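Local atomic coordinates of hypothetical nigD-like protein (Bacteroides caccae, PDB entry 3QWN), a protein that is of unknown molecular function but, as a NigD-like protein, probably acts as an immunity protein or antitoxin. Residues Gly20-Gly23 and Ser24-Leu28. Residues are numbered along the deposited sequence; the frame is centred on the assembly and turned at random.
Sequences GTDG and SIQTL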
loop_
_atom_site.group_PDB
_atom_site.type_symbol
_atom_site.label_atom_id
_atom_site.label_comp_id
_atom_site.label_asym_id
_atom_site.label_seq_id
_atom_site.Cartn_x
_atom_site.Cartn_y
_atom_site.Cartn_z
ATOM N N GLY A 20 0.397 -22.431 -4.123
ATOM C CA GLY A 20 1.169 -23.605 -4.434
ATOM C C GLY A 20 0.968 -23.916 -5.898
ATOM O O GLY A 20 0.570 -23.041 -6.677
ATOM N N THR A 21 1.171 -25.183 -6.260
ATOM C CA THR A 21 1.201 -25.632 -7.635
ATOM C C THR A 21 -0.123 -25.511 -8.380
ATOM O O THR A 21 -0.089 -25.428 -9.621
ATOM C CB THR A 21 1.757 -27.037 -7.694
ATOM O OG1 THR A 21 0.884 -27.931 -7.005
ATOM C CG2 THR A 21 3.148 -27.104 -7.083
ATOM N N ASP A 22 -1.272 -25.461 -7.647
ATOM C CA ASP A 22 -2.584 -25.394 -8.291
ATOM C C ASP A 22 -3.195 -23.956 -8.212
ATOM O O ASP A 22 -4.310 -23.744 -8.702
ATOM C CB ASP A 22 -3.521 -26.452 -7.691
ATOM C CG ASP A 22 -3.862 -26.259 -6.221
ATOM O OD1 ASP A 22 -3.227 -25.391 -5.566
ATOM O OD2 ASP A 22 -4.744 -26.989 -5.714
ATOM N N GLY A 23 -2.470 -23.006 -7.607
ATOM C CA GLY A 23 -2.921 -21.619 -7.492
ATOM C C GLY A 23 -3.701 -21.284 -6.237
ATOM O O GLY A 23 -3.947 -20.110 -5.935
ATOM N N SER A 24 -4.113 -22.320 -5.504
ATOM C CA SER A 24 -4.842 -22.158 -4.244
ATOM C C SER A 24 -3.906 -21.577 -3.194
ATOM O O SER A 24 -2.692 -21.787 -3.281
ATOM C CB SER A 24 -5.410 -23.499 -3.802
ATOM O OG SER A 24 -4.372 -24.432 -3.559
ATOM N N ILE A 25 -4.445 -20.781 -2.267
ATOM C CA ILE A 25 -3.665 -20.097 -1.232
ATOM C C ILE A 25 -3.279 -21.095 -0.146
ATOM O O ILE A 25 -4.143 -21.704 0.471
ATOM C CB ILE A 25 -4.407 -18.859 -0.667
ATOM C CG1 ILE A 25 -4.879 -17.917 -1.799
ATOM C CG2 ILE A 25 -3.524 -18.130 0.389
ATOM C CD1 ILE A 25 -3.730 -17.214 -2.623
ATOM N N GLN A 26 -1.977 -21.243 0.088
ATOM C CA GLN A 26 -1.455 -22.227 1.029
ATOM C C GLN A 26 -0.841 -21.567 2.227
ATOM O O GLN A 26 -0.721 -22.204 3.269
ATOM C CB GLN A 26 -0.398 -23.127 0.348
ATOM C CG GLN A 26 -0.750 -23.655 -1.035
ATOM C CD GLN A 26 -1.479 -24.983 -1.062
ATOM O OE1 GLN A 26 -1.070 -25.901 -1.790
ATOM N NE2 GLN A 26 -2.621 -25.095 -0.356
ATOM N N THR A 27 -0.424 -20.307 2.076
ATOM C CA THR A 27 0.261 -19.537 3.108
ATOM C C THR A 27 -0.232 -18.109 3.180
ATOM O O THR A 27 -0.473 -17.488 2.156
ATOM C CB THR A 27 1.749 -19.556 2.802
ATOM O OG1 THR A 27 2.140 -20.915 2.894
ATOM C CG2 THR A 27 2.585 -18.695 3.760
ATOM N N LEU A 28 -0.317 -17.587 4.409
ATOM C CA LEU A 28 -0.701 -16.227 4.728
ATOM C C LEU A 28 0.370 -15.706 5.671
ATOM O O LEU A 28 0.729 -16.385 6.619
ATOM C CB LEU A 28 -2.145 -16.165 5.325
ATOM C CG LEU A 28 -2.614 -14.780 5.670
ATOM C CD1 LEU A 28 -4.049 -14.576 5.332
ATOM C CD2 LEU A 28 -2.303 -14.443 7.078
HETATM O O HOH W 1 -0.758 -27.227 -4.398
#
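G20 N donates to S24 O (3.3 Å) and G23 N to G20 O (3.2 Å), the bond pair of a type I turn with a G1 beta bulge, which joins antiparallel strands 13-19 and 25-30 as a hairpin in the NigD-like N-terminal OB domain. G23, the bulge residue, has phi at +91°, where a CB would jam against the preceding carbonyl oxygen. The next two bonds meet on one carboxylate oxygen. S24 N reaches D22 OD1 at 3.2 Å from well above the carboxylate plane, closing an Asx turn, and S24 OG adds a second donor to OD1 at 2.5 Å, on the syn side and 23° out of that plane. In both residues chi1 sets the polar group between backbone N and carbonyl carbon, bringing D22 CG and S24 OG close together, and the small chi2 of D22 presents OD1 to S24. Two donors on OD1 would probably limit rotation of the carboxylate and help keep D22 ionised. Past S24, I25 packs on V17 and V38 of the two flanking strands and on I72 of strand 68-77, one further across. Two successive residues, Q26 and T27, sit opposite the single K18 of strand 13-19, a classic bulge. Chi1 of Q26 (-45°) holds CG beside its backbone N and 3.5 Å from G20 N; the bend at chi2 then directs the carboxamide, whose OE1 accepts from a water at 2.9 Å that also bonds T21 OG1.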